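Local coordinates for RE68036p (PDB 1SQH), which is of unknown function but may transfer acyl groups to the amino group of glycine, at residues 7-12 / 71-76; 61-66 / 199-204; 77-82 / 96-101; 207-212 / 226-231. One frame throughout, in Å; residues are numbered along the deposited sequence.

Contact 1. Residues 7-12 / 71-76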
# COMPACT_ATOMS: atom_id res chain seq x y z
N GLY A 7 -1.69 -10.66 -28.32
CA GLY A 7 -2.28 -11.13 -27.03
C GLY A 7 -3.21 -10.11 -26.39
O GLY A 7 -3.82 -9.29 -27.09
N ASP A 8 -3.30 -10.14 -25.06
CA ASP A 8 -4.17 -9.23 -24.31
C ASP A 8 -3.84 -7.77 -24.61
O ASP A 8 -2.70 -7.44 -24.93
CB ASP A 8 -4.02 -9.48 -22.81
CG ASP A 8 -5.11 -8.81 -21.99
OD1 ASP A 8 -6.20 -9.41 -21.84
OD2 ASP A 8 -4.87 -7.68 -21.50
N ILE A 9 -4.83 -6.89 -24.50
CA ILE A 9 -4.60 -5.47 -24.76
C ILE A 9 -3.56 -4.90 -23.79
O ILE A 9 -2.99 -3.82 -24.02
CB ILE A 9 -5.92 -4.68 -24.65
CG1 ILE A 9 -5.70 -3.24 -25.11
CG2 ILE A 9 -6.44 -4.75 -23.23
CD1 ILE A 9 -6.99 -2.45 -25.20
N LEU A 10 -3.30 -5.63 -22.71
CA LEU A 10 -2.31 -5.21 -21.73
C LEU A 10 -0.97 -5.89 -22.05
O LEU A 10 -0.91 -7.11 -22.21
CB LEU A 10 -2.75 -5.60 -20.31
CG LEU A 10 -3.94 -4.85 -19.70
CD1 LEU A 10 -4.25 -5.40 -18.32
CD2 LEU A 10 -3.63 -3.36 -19.62
N ARG A 11 0.09 -5.10 -22.15
CA ARG A 11 1.40 -5.65 -22.44
C ARG A 11 2.32 -5.46 -21.24
O ARG A 11 2.49 -4.34 -20.75
CB ARG A 11 2.06 -4.98 -23.64
CG ARG A 11 3.38 -5.65 -23.98
CD ARG A 11 4.27 -4.84 -24.91
NE ARG A 11 5.08 -3.84 -24.22
CZ ARG A 11 4.71 -2.57 -24.05
NH1 ARG A 11 3.54 -2.16 -24.53
NH2 ARG A 11 5.53 -1.71 -23.46
N PRO A 12 2.94 -6.55 -20.77
CA PRO A 12 3.85 -6.48 -19.62
C PRO A 12 5.07 -5.60 -19.85
O PRO A 12 5.81 -5.79 -20.81
CB PRO A 12 4.22 -7.94 -19.40
CG PRO A 12 4.21 -8.50 -20.80
CD PRO A 12 2.95 -7.89 -21.37
N HIS A 71 -1.10 -0.26 -22.39
CA HIS A 71 -1.83 -0.55 -23.63
C HIS A 71 -0.82 -1.08 -24.66
O HIS A 71 0.11 -0.37 -25.06
CB HIS A 71 -2.51 0.73 -24.13
CG HIS A 71 -3.51 0.50 -25.22
ND1 HIS A 71 -3.22 -0.23 -26.35
CD2 HIS A 71 -4.79 0.94 -25.36
CE1 HIS A 71 -4.28 -0.23 -27.15
NE2 HIS A 71 -5.24 0.47 -26.57
N ARG A 72 -1.02 -2.32 -25.08
CA ARG A 72 -0.13 -2.98 -26.04
C ARG A 72 0.11 -2.18 -27.32
O ARG A 72 1.15 -2.35 -27.98
CB ARG A 72 -0.69 -4.38 -26.37
CG ARG A 72 0.10 -5.17 -27.41
CD ARG A 72 -0.16 -6.67 -27.24
NE ARG A 72 0.66 -7.21 -26.16
CZ ARG A 72 0.38 -8.32 -25.48
NH1 ARG A 72 -0.71 -9.01 -25.76
NH2 ARG A 72 1.19 -8.73 -24.51
N ARG A 73 -0.82 -1.30 -27.68
CA ARG A 73 -0.68 -0.48 -28.87
C ARG A 73 -0.65 1.00 -28.52
O ARG A 73 -1.11 1.84 -29.29
CB ARG A 73 -1.84 -0.75 -29.83
CG ARG A 73 -2.04 -2.21 -30.19
CD ARG A 73 -3.02 -2.34 -31.34
NE ARG A 73 -4.26 -1.62 -31.07
CZ ARG A 73 -5.17 -2.00 -30.17
NH1 ARG A 73 -4.97 -3.11 -29.46
NH2 ARG A 73 -6.26 -1.27 -29.97
N GLY A 74 -0.10 1.32 -27.35
CA GLY A 74 -0.00 2.71 -26.94
C GLY A 74 1.37 2.98 -26.36
O GLY A 74 2.16 2.06 -26.19
N ASN A 75 1.68 4.25 -26.09
CA ASN A 75 2.97 4.59 -25.51
C ASN A 75 2.76 4.94 -24.04
O ASN A 75 2.13 5.95 -23.72
CB ASN A 75 3.60 5.79 -26.23
CG ASN A 75 5.09 5.91 -25.96
OD1 ASN A 75 5.52 5.79 -24.82
ND2 ASN A 75 5.87 6.14 -26.99
N PHE A 76 3.29 4.11 -23.14
CA PHE A 76 3.10 4.36 -21.73
C PHE A 76 3.66 5.70 -21.27
O PHE A 76 3.33 6.18 -20.19
CB PHE A 76 3.69 3.20 -20.89
CG PHE A 76 5.19 3.23 -20.75
CD1 PHE A 76 5.80 3.99 -19.76
CD2 PHE A 76 5.99 2.44 -21.58
CE1 PHE A 76 7.19 3.97 -19.59
CE2 PHE A 76 7.38 2.42 -21.42
CZ PHE A 76 7.98 3.18 -20.42
O HOH W 1 4.30 1.31 -24.58
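L10 and H71 face each other as an antiparallel non-hydrogen-bonded pair with their CA atoms 5.1 Å apart, and just beyond it R72 N gives a nearly straight 2.7 Å hydrogen bond to I9 O (173° at the hydrogen). That bond joins segment 7-12 to a type I beta turn from H71 to G74. I9 lies over one face of the H71 imidazole. I9 CG1 stands 4.0 Å from the ring centroid, almost on the ring normal, in a CH-pi contact, and CD1 covers the NE2 end. R73 N donates to H71 ND1 in the ring plane at 2.9 Å, and E108 bonds NE2. With an alanine here, I9 is likely to lose the flat surface it rests on, and R73 N and E108 a partner. The CB and CG of R11 lie against the guanidinium end of R72, CB 3.6 Å from R72 NE, and the two guanidinium planes are 47° apart. R72 bends at CG-CD (chi3 -80°), which turns its guanidinium along segment 7-12, with L10 O over one face. R11 NH2 makes a salt bridge with E17 and a weak bond to a water that donates to G74 O. D8 OD2 accepts from L10 N at 2.9 Å and closes an Asx turn; T113 OG1 also bonds this oxygen. The whole is an edge-strand pairing: strand 10-12 is one of the two outermost strands of the mixed sheet, and it meets strand 67-71 where that strand ends and the backbone turns toward helix 76-79.

Contact 2. Residues 61-66 / 199-204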
# COMPACT_ATOMS: atom_id res chain seq x y z
N HIS A 61 6.71 -15.12 -1.31
CA HIS A 61 7.19 -13.74 -1.42
C HIS A 61 6.47 -13.03 -2.56
O HIS A 61 6.75 -11.86 -2.83
CB HIS A 61 8.70 -13.69 -1.67
CG HIS A 61 9.54 -13.98 -0.47
ND1 HIS A 61 9.78 -15.25 -0.00
CD2 HIS A 61 10.21 -13.14 0.37
CE1 HIS A 61 10.57 -15.19 1.05
NE2 HIS A 61 10.84 -13.93 1.30
N ILE A 62 5.54 -13.72 -3.21
CA ILE A 62 4.81 -13.12 -4.31
C ILE A 62 4.07 -11.85 -3.90
O ILE A 62 3.84 -10.96 -4.73
CB ILE A 62 3.77 -14.07 -4.90
CG1 ILE A 62 2.86 -14.59 -3.79
CG2 ILE A 62 4.45 -15.21 -5.63
CD1 ILE A 62 1.50 -15.00 -4.28
N SER A 63 3.68 -11.77 -2.63
CA SER A 63 2.95 -10.60 -2.13
C SER A 63 3.82 -9.35 -2.24
O SER A 63 3.32 -8.23 -2.17
CB SER A 63 2.53 -10.83 -0.68
OG SER A 63 3.66 -10.88 0.18
N LEU A 64 5.13 -9.55 -2.41
CA LEU A 64 6.09 -8.46 -2.55
C LEU A 64 6.42 -8.17 -4.02
O LEU A 64 7.39 -7.46 -4.33
CB LEU A 64 7.37 -8.80 -1.78
CG LEU A 64 7.47 -8.32 -0.33
CD1 LEU A 64 6.18 -8.60 0.42
CD2 LEU A 64 8.65 -8.98 0.36
N ARG A 65 5.62 -8.71 -4.93
CA ARG A 65 5.84 -8.52 -6.36
C ARG A 65 4.64 -7.87 -7.04
O ARG A 65 3.53 -7.90 -6.52
CB ARG A 65 6.11 -9.87 -7.06
CG ARG A 65 7.05 -10.83 -6.32
CD ARG A 65 8.27 -10.10 -5.77
NE ARG A 65 9.50 -10.34 -6.52
CZ ARG A 65 10.32 -11.36 -6.32
NH1 ARG A 65 10.04 -12.28 -5.40
NH2 ARG A 65 11.44 -11.46 -7.03
N LYS A 66 4.88 -7.29 -8.21
CA LYS A 66 3.81 -6.67 -8.99
C LYS A 66 4.18 -6.76 -10.46
O LYS A 66 5.36 -6.70 -10.82
CB LYS A 66 3.63 -5.19 -8.61
CG LYS A 66 2.91 -4.92 -7.29
CD LYS A 66 2.49 -3.45 -7.21
CE LYS A 66 1.86 -3.10 -5.86
NZ LYS A 66 2.83 -3.30 -4.75
N LEU A 199 -1.07 -14.11 6.13
CA LEU A 199 -0.07 -14.28 7.18
C LEU A 199 1.32 -14.26 6.55
O LEU A 199 2.24 -13.63 7.08
CB LEU A 199 -0.28 -15.63 7.88
CG LEU A 199 0.16 -15.84 9.33
CD1 LEU A 199 0.13 -17.33 9.62
CD2 LEU A 199 1.55 -15.28 9.59
N THR A 200 1.45 -14.95 5.42
CA THR A 200 2.73 -15.02 4.73
C THR A 200 3.14 -13.66 4.15
O THR A 200 4.33 -13.38 4.03
CB THR A 200 2.71 -16.13 3.64
OG1 THR A 200 3.69 -15.84 2.63
CG2 THR A 200 1.33 -16.28 3.02
N TYR A 201 2.16 -12.82 3.81
CA TYR A 201 2.47 -11.47 3.32
C TYR A 201 3.11 -10.74 4.48
O TYR A 201 4.19 -10.16 4.34
CB TYR A 201 1.19 -10.73 2.91
CG TYR A 201 1.37 -9.24 2.64
CD1 TYR A 201 2.46 -8.76 1.93
CD2 TYR A 201 0.40 -8.32 3.06
CE1 TYR A 201 2.59 -7.40 1.63
CE2 TYR A 201 0.52 -6.95 2.76
CZ TYR A 201 1.62 -6.50 2.04
OH TYR A 201 1.73 -5.17 1.72
N LEU A 202 2.46 -10.79 5.65
CA LEU A 202 3.00 -10.13 6.83
C LEU A 202 4.42 -10.63 7.16
O LEU A 202 5.29 -9.85 7.54
CB LEU A 202 2.07 -10.33 8.03
CG LEU A 202 1.03 -9.22 8.29
CD1 LEU A 202 0.31 -8.88 7.01
CD2 LEU A 202 0.04 -9.67 9.35
N GLN A 203 4.65 -11.93 6.98
CA GLN A 203 5.96 -12.51 7.25
C GLN A 203 7.02 -11.96 6.28
O GLN A 203 8.19 -11.77 6.65
CB GLN A 203 5.88 -14.04 7.18
CG GLN A 203 5.63 -14.69 8.54
CD GLN A 203 5.14 -16.13 8.44
OE1 GLN A 203 5.49 -16.86 7.51
NE2 GLN A 203 4.35 -16.56 9.42
N ALA A 204 6.60 -11.68 5.05
CA ALA A 204 7.52 -11.12 4.06
C ALA A 204 7.86 -9.68 4.46
O ALA A 204 9.03 -9.25 4.37
CB ALA A 204 6.88 -11.15 2.67
O HOH W 2 2.28 -5.64 -1.21
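S63, L64, Y201 and A204 make a small, mostly buried van der Waals contact between a loop and the side of a helix. The loop follows helix 34-51 and leads into strand 67-71. The helix is 199-208, far along the chain. The area buried is modest, 234 Å² over both sides. The closest CA atoms are those of S63 and Y201, 5.5 Å apart. S63 presses its hydroxyl to the rim of the tyrosine ring, with OG 3.0 Å from Y201 CD1. OG sits between the backbone N and the carbonyl carbon (chi1 67°), which turns it at the helix. L64 CD1 approaches the same ring in its plane, 4.0 Å from Y201 CE1. The ring therefore receives both loop residues at its edge. Y201 has CG anti to the backbone N (chi1 168°), and this swings the ring out along the loop. L64 also reaches A204. Its two methyl branches straddle the single methyl of A204, with CD1 tightly packed at 3.5 Å from A204 CB and CD2 at 3.6 Å. The small alanine lets the loop come this near the helix. One water joins the two sides. It donates to S63 O at 3.0 Å and lies 3.0 Å from Y201 OH, in a hydrogen bond whose direction is open. H86 is a second partner of S63 O. Around the contact, L64 also packs on L49 of helix 34-51 and on F208 one turn further along helix 199-208, while L202 turns from the loop toward helix 184-189. The loop thus lies between helices 34-51 and 199-208, just ahead of strand 67-71.

Contact 3. Residues 77-82 / 96-101; sequences RTWGTY and FSWQPD
The contact closes the open end of the beta hairpin of strands 82-87 and 91-96, where the chain enters from helix 76-79 and leaves toward helix 104-112. Y82 and F96 form its last antiparallel hydrogen-bonded pair, with Y82 N to F96 O at 3.1 Å and F96 N back to Y82 O. Beyond them, with T81 and S97 between, the next backbone bond joins W98 N to W79 O at 3.0 Å. That same carbonyl oxygen lies over the W98 indole, near its centre. S97 OG lies 2.7 Å from T81 OG1, its near hydrogen-bond partner, with W79 O a weaker alternative, and E105 is a further partner of T81 OG1. G80, the first residue past the short helix, has positive phi (63°). Its CA rests over the six-membered ring of W98, 4.0 Å from the centroid, and a CB there would run into the indole. In W98 a chi1 of 59° folds the indole back against the backbone of W79 and G80. W79 is turned differently. Its edge meets W98 CD1, while Q99 lies along one face with CG 3.6 Å from the five-membered-ring centroid. P100 CD touches the benzene end at W79 CZ3, 3.4 Å away. Helix 15-29 completes the surroundings of W98, with Y25 edge-to-face against the indole and K28 in a cation-pi contact.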
# COMPACT_ATOMS: atom_id res chain seq x y z
N ARG A 77 4.49 6.31 -22.11
CA ARG A 77 5.10 7.60 -21.77
C ARG A 77 4.23 8.84 -22.00
O ARG A 77 4.33 9.81 -21.25
CB ARG A 77 6.40 7.79 -22.55
CG ARG A 77 7.52 6.85 -22.16
CD ARG A 77 8.53 6.72 -23.30
NE ARG A 77 8.32 5.48 -24.04
CZ ARG A 77 9.01 4.36 -23.83
NH1 ARG A 77 9.96 4.33 -22.90
NH2 ARG A 77 8.72 3.26 -24.51
N THR A 78 3.38 8.82 -23.02
CA THR A 78 2.57 9.99 -23.29
C THR A 78 1.54 10.32 -22.21
O THR A 78 1.36 11.49 -21.87
CB THR A 78 1.82 9.86 -24.65
OG1 THR A 78 0.58 9.18 -24.44
CG2 THR A 78 2.65 9.06 -25.63
N TRP A 79 0.88 9.31 -21.65
CA TRP A 79 -0.14 9.55 -20.62
C TRP A 79 0.12 8.82 -19.31
O TRP A 79 -0.71 8.88 -18.39
CB TRP A 79 -1.53 9.14 -21.13
CG TRP A 79 -1.94 9.73 -22.45
CD1 TRP A 79 -2.34 9.06 -23.57
CD2 TRP A 79 -2.04 11.13 -22.77
NE1 TRP A 79 -2.69 9.94 -24.56
CE2 TRP A 79 -2.51 11.22 -24.10
CE3 TRP A 79 -1.77 12.31 -22.06
CZ2 TRP A 79 -2.72 12.45 -24.74
CZ3 TRP A 79 -1.99 13.53 -22.70
CH2 TRP A 79 -2.45 13.59 -24.02
N GLY A 80 1.24 8.11 -19.23
CA GLY A 80 1.58 7.36 -18.04
C GLY A 80 0.59 6.24 -17.75
O GLY A 80 0.49 5.76 -16.62
N THR A 81 -0.14 5.82 -18.78
CA THR A 81 -1.15 4.78 -18.64
C THR A 81 -0.58 3.43 -18.19
O THR A 81 0.28 2.85 -18.87
CB THR A 81 -1.94 4.59 -19.97
OG1 THR A 81 -2.51 5.85 -20.36
CG2 THR A 81 -3.07 3.59 -19.81
N TYR A 82 -1.04 2.94 -17.05
CA TYR A 82 -0.54 1.67 -16.55
C TYR A 82 -1.58 0.93 -15.73
O TYR A 82 -2.56 1.50 -15.24
CB TYR A 82 0.72 1.89 -15.71
CG TYR A 82 0.45 2.07 -14.24
CD1 TYR A 82 0.52 0.99 -13.36
CD2 TYR A 82 0.09 3.31 -13.72
CE1 TYR A 82 0.25 1.14 -12.00
CE2 TYR A 82 -0.19 3.48 -12.36
CZ TYR A 82 -0.11 2.39 -11.51
OH TYR A 82 -0.37 2.56 -10.16
N PHE A 96 -3.75 3.97 -13.43
CA PHE A 96 -3.82 5.41 -13.59
C PHE A 96 -3.43 5.81 -15.00
O PHE A 96 -2.86 5.03 -15.75
CB PHE A 96 -2.90 6.15 -12.60
CG PHE A 96 -3.28 7.59 -12.41
CD1 PHE A 96 -4.33 7.93 -11.56
CD2 PHE A 96 -2.66 8.60 -13.16
CE1 PHE A 96 -4.76 9.25 -11.45
CE2 PHE A 96 -3.08 9.93 -13.06
CZ PHE A 96 -4.14 10.25 -12.20
N SER A 97 -3.74 7.05 -15.33
CA SER A 97 -3.41 7.65 -16.61
C SER A 97 -3.85 9.09 -16.46
O SER A 97 -4.81 9.38 -15.75
CB SER A 97 -4.17 7.00 -17.76
OG SER A 97 -3.86 7.68 -18.97
N TRP A 98 -3.14 10.01 -17.12
CA TRP A 98 -3.53 11.40 -17.01
C TRP A 98 -4.03 11.98 -18.33
O TRP A 98 -3.94 13.18 -18.56
CB TRP A 98 -2.39 12.25 -16.44
CG TRP A 98 -1.10 12.24 -17.21
CD1 TRP A 98 -0.84 12.88 -18.38
CD2 TRP A 98 0.13 11.61 -16.81
NE1 TRP A 98 0.47 12.69 -18.75
CE2 TRP A 98 1.09 11.91 -17.80
CE3 TRP A 98 0.50 10.82 -15.71
CZ2 TRP A 98 2.41 11.45 -17.73
CZ3 TRP A 98 1.82 10.36 -15.64
CH2 TRP A 98 2.76 10.68 -16.65
N GLN A 99 -4.56 11.12 -19.19
CA GLN A 99 -5.09 11.57 -20.46
C GLN A 99 -6.25 12.52 -20.11
O GLN A 99 -7.20 12.12 -19.45
CB GLN A 99 -5.59 10.38 -21.28
CG GLN A 99 -5.82 10.71 -22.74
CD GLN A 99 -6.11 9.49 -23.59
OE1 GLN A 99 -6.17 9.58 -24.81
NE2 GLN A 99 -6.28 8.34 -22.94
N PRO A 100 -6.15 13.78 -20.55
CA PRO A 100 -7.08 14.90 -20.35
C PRO A 100 -8.59 14.77 -20.60
O PRO A 100 -9.34 15.66 -20.18
CB PRO A 100 -6.47 16.01 -21.21
CG PRO A 100 -5.01 15.72 -21.12
CD PRO A 100 -4.99 14.23 -21.34
N ASP A 101 -9.06 13.72 -21.25
CA ASP A 101 -10.50 13.65 -21.48
C ASP A 101 -11.11 12.25 -21.42
O ASP A 101 -11.21 11.56 -22.44
CB ASP A 101 -10.83 14.31 -22.83
CG ASP A 101 -12.30 14.21 -23.18
OD1 ASP A 101 -12.71 13.19 -23.78
OD2 ASP A 101 -13.05 15.16 -22.85

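Contact 4. Residues 207-212 / 226-231; sequences RFNKSL and IFQNDF
N209 reaches across to segment 226-231 with its amide nitrogen, and ND2 is shared between two backbone carbonyls. It gives a weak hydrogen bond to Q228 O at 2.9 Å and a longer one to N229 O at 3.3 Å. The second acceptor lies in the plane of the N209 amide, yet the donor stands above the carbonyl plane of N229. The side chain of Q228 crosses N209 at about a right angle, their amide planes 32° apart. Were N209 a leucine, both carbonyls would probably lose this donor, and W45, which bonds OD1, its acceptor. Next along, Q228 N donates to K210 O at 2.9 Å. Here the beta hairpin of strands 211-216 and 222-228 begins, directly after helix 199-208 ends; the sequence family of this region is consistent with a GNAT-like acyltransferase fold. S211 and F227 are a non-hydrogen-bonded pair with CA atoms 4.3 Å apart. L212 and I226 are a hydrogen-bonded pair: L212 N meets I226 O at 2.8 Å, and I226 N returns the bond to L212 O. On their shared face L212 CB touches I226 CG2 at 3.6 Å. Both side chains also meet helix 248-263, at A255 and M256. The other face carries S211, whose OG is held by L179 N. Further out, N229 OD1 accepts from F231 N in an Asx turn and from G233 N as well. F231 sets its ring edge-to-face with W271.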
# COMPACT_ATOMS: atom_id res chain seq x y z
N ARG A 207 10.27 -9.20 7.16
CA ARG A 207 11.60 -9.54 6.66
C ARG A 207 12.26 -8.46 5.81
O ARG A 207 13.42 -8.09 6.05
CB ARG A 207 11.55 -10.84 5.85
CG ARG A 207 12.91 -11.26 5.32
CD ARG A 207 12.86 -12.55 4.51
NE ARG A 207 14.18 -12.87 3.98
CZ ARG A 207 14.44 -13.86 3.14
NH1 ARG A 207 13.46 -14.65 2.71
NH2 ARG A 207 15.68 -14.08 2.73
N PHE A 208 11.53 -7.94 4.83
CA PHE A 208 12.06 -6.93 3.91
C PHE A 208 11.69 -5.47 4.14
O PHE A 208 12.28 -4.58 3.53
CB PHE A 208 11.72 -7.34 2.49
CG PHE A 208 12.47 -8.54 2.03
CD1 PHE A 208 13.83 -8.44 1.76
CD2 PHE A 208 11.85 -9.78 1.93
CE1 PHE A 208 14.57 -9.57 1.39
CE2 PHE A 208 12.58 -10.91 1.56
CZ PHE A 208 13.94 -10.80 1.29
N ASN A 209 10.72 -5.23 5.02
CA ASN A 209 10.29 -3.86 5.31
C ASN A 209 10.63 -3.52 6.76
O ASN A 209 10.96 -4.40 7.56
CB ASN A 209 8.78 -3.73 5.08
CG ASN A 209 8.43 -2.84 3.89
OD1 ASN A 209 9.26 -2.63 2.99
ND2 ASN A 209 7.21 -2.32 3.88
N LYS A 210 10.55 -2.23 7.10
CA LYS A 210 10.80 -1.84 8.49
C LYS A 210 9.51 -2.08 9.27
O LYS A 210 8.41 -2.07 8.70
CB LYS A 210 11.20 -0.36 8.59
CG LYS A 210 12.57 -0.04 8.00
CD LYS A 210 12.92 1.43 8.19
CE LYS A 210 14.17 1.84 7.41
NZ LYS A 210 15.45 1.35 8.00
N SER A 211 9.65 -2.31 10.57
CA SER A 211 8.51 -2.54 11.45
C SER A 211 8.89 -2.17 12.88
O SER A 211 10.07 -2.02 13.20
CB SER A 211 8.08 -4.01 11.39
OG SER A 211 9.10 -4.84 11.89
N LEU A 212 7.89 -1.99 13.74
CA LEU A 212 8.15 -1.64 15.13
C LEU A 212 7.10 -2.24 16.05
O LEU A 212 5.91 -2.18 15.76
CB LEU A 212 8.18 -0.12 15.32
CG LEU A 212 9.44 0.64 14.91
CD1 LEU A 212 9.31 2.12 15.30
CD2 LEU A 212 10.65 0.04 15.60
N ILE A 226 3.53 -1.37 14.38
CA ILE A 226 3.38 -0.52 13.21
C ILE A 226 4.31 -1.08 12.13
O ILE A 226 5.40 -1.56 12.43
CB ILE A 226 3.72 0.96 13.58
CG1 ILE A 226 3.09 1.93 12.58
CG2 ILE A 226 5.23 1.15 13.62
CD1 ILE A 226 3.85 2.06 11.30
N PHE A 227 3.86 -1.03 10.88
CA PHE A 227 4.65 -1.56 9.76
C PHE A 227 4.98 -0.49 8.74
O PHE A 227 4.39 0.59 8.75
CB PHE A 227 3.85 -2.61 8.98
CG PHE A 227 3.81 -3.96 9.60
CD1 PHE A 227 2.91 -4.25 10.62
CD2 PHE A 227 4.64 -4.97 9.12
CE1 PHE A 227 2.83 -5.53 11.15
CE2 PHE A 227 4.58 -6.26 9.64
CZ PHE A 227 3.67 -6.55 10.66
N GLN A 228 5.92 -0.81 7.85
CA GLN A 228 6.22 0.08 6.74
C GLN A 228 5.27 -0.57 5.73
O GLN A 228 5.11 -1.78 5.75
CB GLN A 228 7.66 -0.08 6.24
CG GLN A 228 7.98 0.89 5.10
CD GLN A 228 9.46 0.94 4.77
OE1 GLN A 228 9.94 1.92 4.19
NE2 GLN A 228 10.19 -0.10 5.13
N ASN A 229 4.63 0.21 4.86
CA ASN A 229 3.68 -0.39 3.93
C ASN A 229 4.12 -0.51 2.48
O ASN A 229 5.29 -0.29 2.15
CB ASN A 229 2.33 0.35 4.02
CG ASN A 229 2.38 1.73 3.41
OD1 ASN A 229 3.42 2.19 2.95
ND2 ASN A 229 1.24 2.40 3.40
N ASP A 230 3.19 -0.85 1.59
CA ASP A 230 3.52 -1.01 0.18
C ASP A 230 3.67 0.30 -0.58
O ASP A 230 3.72 0.32 -1.81
CB ASP A 230 2.51 -1.95 -0.51
CG ASP A 230 1.05 -1.64 -0.15
OD1 ASP A 230 0.79 -0.80 0.74
OD2 ASP A 230 0.16 -2.27 -0.77
N PHE A 231 3.75 1.40 0.17
CA PHE A 231 3.97 2.72 -0.40
C PHE A 231 5.18 3.31 0.33
O PHE A 231 5.46 4.51 0.24
CB PHE A 231 2.75 3.64 -0.19
CG PHE A 231 1.59 3.33 -1.10
CD1 PHE A 231 0.64 2.37 -0.75
CD2 PHE A 231 1.46 4.00 -2.33
CE1 PHE A 231 -0.43 2.07 -1.61
CE2 PHE A 231 0.40 3.71 -3.19
CZ PHE A 231 -0.55 2.75 -2.83

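Contacts 1 and 3 belong to one half of the protein and contact 4 to the other; contact 2 bridges toward that second half. Contacts 1 and 3 are continuous in sequence at 76-77 and touch where F76 CB lies 4.0 Å from T81 O; their centres are about 13 Å apart. Contacts 2 and 4 share helix 199-208 and have centres about 11 Å apart. They touch where L64 CD2 meets F208 CD2 at 3.6 Å. The two pairs do not touch: nearest atoms are about 7 Å apart between contacts 2 and 3 and between 3 and 4. No ligand marks an active site, so none is assigned to these contacts.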